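Local coordinates for ribosome-inactivating protein (Lychnis chalcedonica, PDB 2G5X) that belongs to the plant ribosome-inactivating proteins, a family named for putting ribosomes out of action, at residues 31-39 / 226-234; 64-74 / 85-95. All blocks are in the same frame, centred on the assembly; numbering follows the deposited sequence.

Contact 1 of 2, residues 31-39 / 226-234; sequences VCNIPVTKK and MKLGLLLYN
Leu228 meets Ile34 through its carbonyl: Ile34 CD1 rests 3.5 Å from Leu228 O, and Ile34 CG2 lies on the peptide that follows, against Gly229 C and Leu230 N. Gly229 O in turn is touched by Pro35 CG and CD. Leu230 starts out turned from the other segment, but CG anti to the backbone N (chi1 175°) and a turn at chi2 (68°) bring CD1 back to Pro35 O and Pro35 CG. Leu231 forms the single beta bridge, with Val36. Its N-H gives a straight 2.8 Å bond to Pro35 O, and its O accepts Thr37 N at 2.9 Å. The Leu231 side chain packs against the two ends of the type I' turn Val31 to Ile34, CG on Ile34 CG2 at 3.7 Å and CD1 on Val31 CB at 3.8 Å. Tyr233 N reaches Thr37 OG1 at 3.2 Å in a bent bond (136°), while that hydroxyl also bonds Ser66 O. The Tyr233 ring is clamped: Lys39 CB sits over one face, 3.7 Å from the centroid in a CH-pi contact, and Leu232 CG covers the opposite face. A water joins Lys39 NZ to Asn234 O of the C-terminal carboxylate. The Cys32-Cys214 disulfide ties the turn to a loop beyond helix 203-210, whose residues Ile206, Tyr210 and Ser207 touch Leu228 and Leu231; helix 10-25 meets Pro35 and Leu230 through Arg21 and Phe24.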
loop_
_atom_site.group_PDB
_atom_site.type_symbol
_atom_site.label_atom_id
_atom_site.label_comp_id
_atom_site.label_asym_id
_atom_site.label_seq_id
_atom_site.Cartn_x
_atom_site.Cartn_y
_atom_site.Cartn_z
ATOM N N VAL A 31 -4.319 -10.091 18.354
ATOM C CA VAL A 31 -3.915 -11.480 18.565
ATOM C C VAL A 31 -2.390 -11.486 18.649
ATOM O O VAL A 31 -1.712 -11.028 17.729
ATOM C CB VAL A 31 -4.394 -12.378 17.398
ATOM C CG1 VAL A 31 -3.884 -13.801 17.580
ATOM C CG2 VAL A 31 -5.914 -12.369 17.337
ATOM N N CYS A 32 -1.855 -11.997 19.756
ATOM C CA CYS A 32 -0.408 -12.020 19.967
ATOM C C CYS A 32 0.105 -10.581 19.870
ATOM O O CYS A 32 1.243 -10.335 19.461
ATOM C CB CYS A 32 0.289 -12.891 18.914
ATOM S SG CYS A 32 -0.251 -14.632 18.850
ATOM N N ASN A 33 -0.761 -9.642 20.250
ATOM C CA ASN A 33 -0.474 -8.209 20.224
ATOM C C ASN A 33 -0.236 -7.688 18.807
ATOM O O ASN A 33 0.595 -6.806 18.585
ATOM C CB ASN A 33 0.728 -7.879 21.118
ATOM C CG ASN A 33 0.855 -6.392 21.398
ATOM O OD1 ASN A 33 -0.146 -5.693 21.554
ATOM N ND2 ASN A 33 2.088 -5.903 21.482
ATOM N N ILE A 34 -0.976 -8.248 17.855
ATOM C CA ILE A 34 -0.884 -7.848 16.454
ATOM C C ILE A 34 -2.301 -7.516 15.978
ATOM O O ILE A 34 -3.235 -8.279 16.229
ATOM C CB ILE A 34 -0.344 -8.995 15.566
ATOM C CG1 ILE A 34 1.017 -9.472 16.076
ATOM C CG2 ILE A 34 -0.235 -8.519 14.114
ATOM C CD1 ILE A 34 1.504 -10.735 15.392
ATOM N N PRO A 35 -2.487 -6.373 15.299
ATOM C CA PRO A 35 -3.835 -6.034 14.828
ATOM C C PRO A 35 -4.316 -7.013 13.755
ATOM O O PRO A 35 -3.513 -7.571 13.006
ATOM C CB PRO A 35 -3.673 -4.605 14.308
ATOM C CG PRO A 35 -2.249 -4.562 13.862
ATOM C CD PRO A 35 -1.522 -5.314 14.955
ATOM N N VAL A 36 -5.628 -7.217 13.690
ATOM C CA VAL A 36 -6.219 -8.151 12.736
ATOM C C VAL A 36 -7.293 -7.479 11.883
ATOM O O VAL A 36 -8.096 -6.701 12.393
ATOM C CB VAL A 36 -6.866 -9.337 13.485
ATOM C CG1 VAL A 36 -7.290 -10.418 12.500
ATOM C CG2 VAL A 36 -5.893 -9.884 14.529
ATOM N N THR A 37 -7.313 -7.777 10.587
ATOM C CA THR A 37 -8.320 -7.181 9.716
ATOM C C THR A 37 -9.669 -7.853 9.955
ATOM O O THR A 37 -9.743 -8.938 10.544
ATOM C CB THR A 37 -7.961 -7.327 8.221
ATOM O OG1 THR A 37 -7.991 -8.711 7.850
ATOM C CG2 THR A 37 -6.575 -6.751 7.948
ATOM N N LYS A 38 -10.731 -7.198 9.501
ATOM C CA LYS A 38 -12.085 -7.717 9.656
ATOM C C LYS A 38 -12.629 -8.142 8.294
ATOM O O LYS A 38 -12.635 -7.357 7.343
ATOM C CB LYS A 38 -12.993 -6.640 10.260
ATOM C CG LYS A 38 -12.287 -5.672 11.202
ATOM C CD LYS A 38 -11.521 -6.379 12.316
ATOM C CE LYS A 38 -10.737 -5.371 13.152
ATOM N NZ LYS A 38 -9.891 -6.007 14.206
ATOM N N LYS A 39 -13.093 -9.384 8.204
ATOM C CA LYS A 39 -13.621 -9.906 6.947
ATOM C C LYS A 39 -14.770 -9.070 6.385
ATOM O O LYS A 39 -14.886 -8.901 5.167
ATOM C CB LYS A 39 -14.078 -11.355 7.140
ATOM C CG LYS A 39 -14.383 -12.096 5.849
ATOM C CD LYS A 39 -14.590 -13.583 6.115
ATOM C CE LYS A 39 -14.827 -14.352 4.829
ATOM N NZ LYS A 39 -14.935 -15.818 5.080
ATOM N N MET A 226 8.446 -14.641 9.283
ATOM C CA MET A 226 7.026 -14.788 9.583
ATOM C C MET A 226 6.462 -13.808 10.610
ATOM O O MET A 226 5.264 -13.831 10.890
ATOM C CB MET A 226 6.731 -16.222 10.045
ATOM C CG MET A 226 6.979 -17.280 8.979
ATOM S SD MET A 226 6.353 -18.909 9.456
ATOM C CE MET A 226 7.644 -19.444 10.574
ATOM N N LYS A 227 7.310 -12.949 11.169
ATOM C CA LYS A 227 6.860 -11.976 12.162
ATOM C C LYS A 227 5.927 -10.957 11.503
ATOM O O LYS A 227 6.378 -9.999 10.870
ATOM C CB LYS A 227 8.065 -11.254 12.775
ATOM C CG LYS A 227 7.884 -10.838 14.228
ATOM C CD LYS A 227 8.338 -11.943 15.175
ATOM C CE LYS A 227 7.918 -11.658 16.610
ATOM N NZ LYS A 227 8.368 -12.726 17.547
ATOM N N LEU A 228 4.623 -11.154 11.658
ATOM C CA LEU A 228 3.654 -10.256 11.034
ATOM C C LEU A 228 3.347 -8.982 11.815
ATOM O O LEU A 228 3.377 -8.968 13.046
ATOM C CB LEU A 228 2.352 -11.012 10.762
ATOM C CG LEU A 228 2.505 -12.269 9.904
ATOM C CD1 LEU A 228 1.142 -12.890 9.667
ATOM C CD2 LEU A 228 3.171 -11.923 8.578
ATOM N N GLY A 229 3.070 -7.911 11.073
ATOM C CA GLY A 229 2.724 -6.636 11.676
ATOM C C GLY A 229 1.223 -6.408 11.594
ATOM O O GLY A 229 0.681 -5.511 12.238
ATOM N N LEU A 230 0.554 -7.229 10.789
ATOM C CA LEU A 230 -0.893 -7.155 10.606
ATOM C C LEU A 230 -1.370 -8.554 10.240
ATOM O O LEU A 230 -0.794 -9.197 9.362
ATOM C CB LEU A 230 -1.247 -6.177 9.472
ATOM C CG LEU A 230 -2.727 -6.068 9.075
ATOM C CD1 LEU A 230 -3.520 -5.425 10.209
ATOM C CD2 LEU A 230 -2.871 -5.234 7.802
ATOM N N LEU A 231 -2.408 -9.035 10.914
ATOM C CA LEU A 231 -2.929 -10.363 10.617
ATOM C C LEU A 231 -4.193 -10.271 9.789
ATOM O O LEU A 231 -4.945 -9.305 9.885
ATOM C CB LEU A 231 -3.259 -11.134 11.903
ATOM C CG LEU A 231 -2.161 -11.424 12.928
ATOM C CD1 LEU A 231 -2.722 -12.348 14.000
ATOM C CD2 LEU A 231 -0.968 -12.077 12.255
ATOM N N LEU A 232 -4.413 -11.286 8.965
ATOM C CA LEU A 232 -5.618 -11.358 8.160
ATOM C C LEU A 232 -6.637 -12.063 9.057
ATOM O O LEU A 232 -6.263 -12.826 9.951
ATOM C CB LEU A 232 -5.361 -12.197 6.904
ATOM C CG LEU A 232 -6.518 -12.427 5.926
ATOM C CD1 LEU A 232 -6.825 -11.136 5.185
ATOM C CD2 LEU A 232 -6.143 -13.523 4.937
ATOM N N TYR A 233 -7.918 -11.791 8.842
ATOM C CA TYR A 233 -8.966 -12.440 9.618
ATOM C C TYR A 233 -8.810 -13.951 9.416
ATOM O O TYR A 233 -8.161 -14.387 8.464
ATOM C CB TYR A 233 -10.331 -11.977 9.105
ATOM C CG TYR A 233 -10.484 -12.140 7.611
ATOM C CD1 TYR A 233 -10.812 -13.375 7.054
ATOM C CD2 TYR A 233 -10.260 -11.066 6.747
ATOM C CE1 TYR A 233 -10.909 -13.542 5.673
ATOM C CE2 TYR A 233 -10.356 -11.221 5.366
ATOM C CZ TYR A 233 -10.681 -12.462 4.838
ATOM O OH TYR A 233 -10.772 -12.623 3.476
ATOM N N ASN A 234 -9.393 -14.750 10.305
ATOM C CA ASN A 234 -9.295 -16.199 10.163
ATOM C C ASN A 234 -10.684 -16.810 10.008
ATOM O O ASN A 234 -11.632 -16.034 9.758
ATOM C CB ASN A 234 -8.564 -16.814 11.366
ATOM C CG ASN A 234 -9.467 -17.026 12.564
ATOM O OD1 ASN A 234 -10.312 -16.190 12.879
ATOM N ND2 ASN A 234 -9.277 -18.148 13.253
ATOM O OXT ASN A 234 -10.806 -18.049 10.117
HETATM O O HOH W 1 -12.643 -16.860 7.115
#

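Contact 2 of 2, residues 64-74 / 85-95; sequences RASDAYLVGFQ and ANFFSDEYRAL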
loop_
_atom_site.group_PDB
_atom_site.type_symbol
_atom_site.label_atom_id
_atom_site.label_comp_id
_atom_site.label_asym_id
_atom_site.label_seq_id
_atom_site.Cartn_x
_atom_site.Cartn_y
_atom_site.Cartn_z
ATOM N N ARG A 64 -8.661 -1.188 0.642
ATOM C CA ARG A 64 -9.826 -1.923 1.136
ATOM C C ARG A 64 -9.387 -2.426 2.515
ATOM O O ARG A 64 -8.331 -3.041 2.649
ATOM C CB ARG A 64 -10.161 -3.092 0.200
ATOM C CG ARG A 64 -11.246 -4.038 0.721
ATOM C CD ARG A 64 -11.830 -4.910 -0.401
ATOM N NE ARG A 64 -12.655 -4.120 -1.315
ATOM C CZ ARG A 64 -12.352 -3.866 -2.585
ATOM N NH1 ARG A 64 -11.238 -4.347 -3.122
ATOM N NH2 ARG A 64 -13.159 -3.109 -3.316
ATOM N N ALA A 65 -10.198 -2.153 3.535
ATOM C CA ALA A 65 -9.873 -2.509 4.918
ATOM C C ALA A 65 -9.816 -3.988 5.299
ATOM O O ALA A 65 -9.109 -4.363 6.237
ATOM C CB ALA A 65 -10.826 -1.776 5.858
ATOM N N SER A 66 -10.546 -4.830 4.581
ATOM C CA SER A 66 -10.564 -6.254 4.895
ATOM C C SER A 66 -9.291 -7.000 4.522
ATOM O O SER A 66 -8.945 -7.999 5.160
ATOM C CB SER A 66 -11.749 -6.928 4.198
ATOM O OG SER A 66 -11.638 -6.812 2.791
ATOM N N ASP A 67 -8.594 -6.518 3.496
ATOM C CA ASP A 67 -7.387 -7.189 3.019
ATOM C C ASP A 67 -6.210 -6.285 2.656
ATOM O O ASP A 67 -5.215 -6.761 2.106
ATOM C CB ASP A 67 -7.739 -8.054 1.807
ATOM C CG ASP A 67 -8.412 -7.260 0.695
ATOM O OD1 ASP A 67 -8.475 -6.017 0.797
ATOM O OD2 ASP A 67 -8.876 -7.878 -0.286
ATOM N N ALA A 68 -6.322 -4.995 2.960
ATOM C CA ALA A 68 -5.262 -4.024 2.670
ATOM C C ALA A 68 -4.915 -3.967 1.176
ATOM O O ALA A 68 -3.754 -3.832 0.795
ATOM C CB ALA A 68 -4.012 -4.357 3.496
ATOM N N TYR A 69 -5.944 -4.042 0.339
ATOM C CA TYR A 69 -5.792 -4.019 -1.116
ATOM C C TYR A 69 -5.996 -2.603 -1.684
ATOM O O TYR A 69 -7.004 -1.961 -1.406
ATOM C CB TYR A 69 -6.811 -4.995 -1.707
ATOM C CG TYR A 69 -6.619 -5.342 -3.156
ATOM C CD1 TYR A 69 -7.313 -4.659 -4.154
ATOM C CD2 TYR A 69 -5.761 -6.372 -3.534
ATOM C CE1 TYR A 69 -7.160 -4.996 -5.492
ATOM C CE2 TYR A 69 -5.600 -6.718 -4.871
ATOM C CZ TYR A 69 -6.301 -6.029 -5.843
ATOM O OH TYR A 69 -6.152 -6.374 -7.166
ATOM N N LEU A 70 -5.040 -2.123 -2.483
ATOM C CA LEU A 70 -5.124 -0.777 -3.072
ATOM C C LEU A 70 -6.152 -0.694 -4.206
ATOM O O LEU A 70 -6.057 -1.424 -5.194
ATOM C CB LEU A 70 -3.749 -0.344 -3.602
ATOM C CG LEU A 70 -3.662 1.068 -4.200
ATOM C CD1 LEU A 70 -3.837 2.107 -3.101
ATOM C CD2 LEU A 70 -2.320 1.254 -4.898
ATOM N N VAL A 71 -7.123 0.210 -4.072
ATOM C CA VAL A 71 -8.166 0.357 -5.087
ATOM C C VAL A 71 -8.090 1.634 -5.926
ATOM O O VAL A 71 -8.798 1.759 -6.927
ATOM C CB VAL A 71 -9.583 0.278 -4.457
ATOM C CG1 VAL A 71 -9.753 -1.052 -3.715
ATOM C CG2 VAL A 71 -9.807 1.454 -3.511
ATOM N N GLY A 72 -7.235 2.574 -5.532
ATOM C CA GLY A 72 -7.107 3.815 -6.281
ATOM C C GLY A 72 -6.449 4.919 -5.474
ATOM O O GLY A 72 -5.940 4.669 -4.379
ATOM N N PHE A 73 -6.460 6.141 -6.004
ATOM C CA PHE A 73 -5.857 7.279 -5.313
ATOM C C PHE A 73 -6.477 8.618 -5.722
ATOM O O PHE A 73 -7.161 8.719 -6.741
ATOM C CB PHE A 73 -4.346 7.328 -5.575
ATOM C CG PHE A 73 -3.981 7.623 -7.007
ATOM C CD1 PHE A 73 -3.843 6.593 -7.932
ATOM C CD2 PHE A 73 -3.798 8.937 -7.434
ATOM C CE1 PHE A 73 -3.529 6.865 -9.263
ATOM C CE2 PHE A 73 -3.484 9.223 -8.763
ATOM C CZ PHE A 73 -3.349 8.184 -9.680
ATOM N N GLN A 74 -6.219 9.643 -4.915
ATOM C CA GLN A 74 -6.735 10.988 -5.156
ATOM C C GLN A 74 -5.608 12.015 -5.294
ATOM O O GLN A 74 -4.687 12.038 -4.480
ATOM C CB GLN A 74 -7.657 11.392 -3.995
ATOM C CG GLN A 74 -7.954 12.881 -3.883
ATOM C CD GLN A 74 -8.632 13.224 -2.565
ATOM O OE1 GLN A 74 -9.843 13.064 -2.413
ATOM N NE2 GLN A 74 -7.843 13.677 -1.599
ATOM N N ALA A 85 -10.938 11.950 -7.593
ATOM C CA ALA A 85 -10.848 10.545 -7.189
ATOM C C ALA A 85 -10.608 9.648 -8.399
ATOM O O ALA A 85 -11.394 9.656 -9.346
ATOM C CB ALA A 85 -12.135 10.123 -6.480
ATOM N N ASN A 86 -9.531 8.865 -8.353
ATOM C CA ASN A 86 -9.164 7.965 -9.451
ATOM C C ASN A 86 -9.199 6.497 -9.015
ATOM O O ASN A 86 -8.458 6.097 -8.118
ATOM C CB ASN A 86 -7.748 8.290 -9.940
ATOM C CG ASN A 86 -7.529 9.773 -10.176
ATOM O OD1 ASN A 86 -7.979 10.330 -11.177
ATOM N ND2 ASN A 86 -6.836 10.423 -9.242
ATOM N N PHE A 87 -10.043 5.691 -9.654
ATOM C CA PHE A 87 -10.133 4.269 -9.317
ATOM C C PHE A 87 -9.547 3.378 -10.406
ATOM O O PHE A 87 -9.630 3.703 -11.592
ATOM C CB PHE A 87 -11.589 3.855 -9.096
ATOM C CG PHE A 87 -12.209 4.454 -7.874
ATOM C CD1 PHE A 87 -13.138 5.484 -7.980
ATOM C CD2 PHE A 87 -11.847 3.998 -6.611
ATOM C CE1 PHE A 87 -13.701 6.056 -6.836
ATOM C CE2 PHE A 87 -12.402 4.560 -5.463
ATOM C CZ PHE A 87 -13.331 5.592 -5.576
ATOM N N PHE A 88 -8.952 2.256 -10.004
ATOM C CA PHE A 88 -8.398 1.319 -10.974
ATOM C C PHE A 88 -9.561 0.854 -11.851
ATOM O O PHE A 88 -10.712 0.841 -11.412
ATOM C CB PHE A 88 -7.733 0.130 -10.264
ATOM C CG PHE A 88 -6.383 0.453 -9.677
ATOM C CD1 PHE A 88 -6.121 0.234 -8.327
ATOM C CD2 PHE A 88 -5.372 0.979 -10.478
ATOM C CE1 PHE A 88 -4.870 0.535 -7.782
ATOM C CE2 PHE A 88 -4.119 1.283 -9.945
ATOM C CZ PHE A 88 -3.867 1.061 -8.594
ATOM N N SER A 89 -9.259 0.478 -13.090
ATOM C CA SER A 89 -10.288 0.060 -14.034
ATOM C C SER A 89 -11.194 -1.072 -13.565
ATOM O O SER A 89 -12.358 -1.127 -13.960
ATOM C CB SER A 89 -9.648 -0.324 -15.370
ATOM O OG SER A 89 -8.828 -1.470 -15.233
ATOM N N ASP A 90 -10.671 -1.970 -12.731
ATOM C CA ASP A 90 -11.457 -3.102 -12.246
ATOM C C ASP A 90 -12.183 -2.835 -10.930
ATOM O O ASP A 90 -12.884 -3.702 -10.417
ATOM C CB ASP A 90 -10.569 -4.351 -12.127
ATOM C CG ASP A 90 -9.410 -4.166 -11.164
ATOM O OD1 ASP A 90 -8.973 -3.016 -10.957
ATOM O OD2 ASP A 90 -8.921 -5.183 -10.626
ATOM N N GLU A 91 -12.017 -1.629 -10.395
ATOM C CA GLU A 91 -12.677 -1.237 -9.154
ATOM C C GLU A 91 -13.639 -0.076 -9.420
ATOM O O GLU A 91 -14.498 0.229 -8.591
ATOM C CB GLU A 91 -11.644 -0.797 -8.110
ATOM C CG GLU A 91 -10.797 -1.915 -7.503
ATOM C CD GLU A 91 -11.564 -2.786 -6.516
ATOM O OE1 GLU A 91 -12.702 -2.426 -6.144
ATOM O OE2 GLU A 91 -11.018 -3.833 -6.102
ATOM N N TYR A 92 -13.499 0.554 -10.586
ATOM C CA TYR A 92 -14.322 1.708 -10.959
ATOM C C TYR A 92 -15.837 1.487 -10.940
ATOM O O TYR A 92 -16.573 2.283 -10.357
ATOM C CB TYR A 92 -13.907 2.227 -12.345
ATOM C CG TYR A 92 -14.609 3.501 -12.770
ATOM C CD1 TYR A 92 -14.158 4.749 -12.339
ATOM C CD2 TYR A 92 -15.732 3.457 -13.595
ATOM C CE1 TYR A 92 -14.812 5.927 -12.727
ATOM C CE2 TYR A 92 -16.393 4.621 -13.983
ATOM C CZ TYR A 92 -15.930 5.851 -13.547
ATOM O OH TYR A 92 -16.589 7.000 -13.930
ATOM N N ARG A 93 -16.313 0.424 -11.578
ATOM C CA ARG A 93 -17.752 0.179 -11.600
ATOM C C ARG A 93 -18.358 0.011 -10.208
ATOM O O ARG A 93 -19.457 0.497 -9.944
ATOM C CB ARG A 93 -18.085 -1.052 -12.453
ATOM C CG ARG A 93 -17.762 -0.902 -13.934
ATOM C CD ARG A 93 -18.427 0.333 -14.552
ATOM N NE ARG A 93 -18.277 0.344 -16.004
ATOM C CZ ARG A 93 -19.118 -0.242 -16.852
ATOM N NH1 ARG A 93 -20.187 -0.884 -16.397
ATOM N NH2 ARG A 93 -18.874 -0.210 -18.157
ATOM N N ALA A 94 -17.638 -0.655 -9.312
ATOM C CA ALA A 94 -18.153 -0.882 -7.968
ATOM C C ALA A 94 -18.025 0.295 -7.007
ATOM O O ALA A 94 -18.876 0.473 -6.131
ATOM C CB ALA A 94 -17.480 -2.112 -7.362
ATOM N N LEU A 95 -16.988 1.109 -7.178
ATOM C CA LEU A 95 -16.749 2.216 -6.260
ATOM C C LEU A 95 -17.002 3.648 -6.747
ATOM O O LEU A 95 -17.172 4.547 -5.924
ATOM C CB LEU A 95 -15.307 2.125 -5.737
ATOM C CG LEU A 95 -14.818 0.746 -5.263
ATOM C CD1 LEU A 95 -13.371 0.851 -4.808
ATOM C CD2 LEU A 95 -15.692 0.238 -4.122
#
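Gly72, Phe73 and Gln74 pair with Phe87, Asn86 and Ala85 in an antiparallel beta hairpin, strands 69-76 and 83-87 of the mixed sheet. Among the backbone bonds, Phe73 and Asn86 form the hydrogen-bonded pair, each N donating to the other's O at 2.9 Å. Just past the strand end, Phe88 N gives an almost straight 3.1 Å bond to Val71 O. At the non-hydrogen-bonded pair of Gly72 and Phe87 the backbones close to 4.3 Å between CA atoms, with Gly72 CA 3.2 Å from Asn86 O.

The charged contact is an end-on salt bridge. Arg64 NH2 meets Glu91 OE1 at 2.9 Å and NH1 meets OE2 at 3.0 Å, both oxygens near the guanidinium plane, although the carboxylate is turned 33° from it. Bends at Arg64 chi3 and Glu91 chi2 bring the groups together, and Arg64 NE bonds Asn42 O, fixing the guanidinium from a second direction.

Apolar contacts run along both segments. Val71 lies against the Glu91 chain and, through CG2, on Leu95 CD1; Leu95 CB covers one face of the Phe87 ring. The Phe88 ring turns its edge to Leu70 O, while its CE1 touches Leu70 CG at 3.8 Å.

Asn86 also uses its side chain: ND2, held in addition by Asp75 OD1, donates to Phe73 O at 3.0 Å from above the carbonyl plane, on the face opposite Asn86 N.

From the N terminus the chain passes helix 10-25 and enters 31-39, the first half of contact 1. It then runs through strands 45-51 and 58-64 to 64-74, turns in the hairpin and returns at 85-95, where contact 2 closes a short loop. The helical part follows before 226-234 comes back to 31-39 and closes the long loop, so the loop of contact 2 is nested inside that closed by contact 1. One joins the C-terminal tail to the loop between helix 10-25 and strand 45-51; the other ties adjacent strands, and the turn and short helix 92-95 that follow them. Their centres lie about 22 Å apart, yet they touch at Ser66, whose CB packs on Lys38 O and whose O lies near Tyr233 CE2.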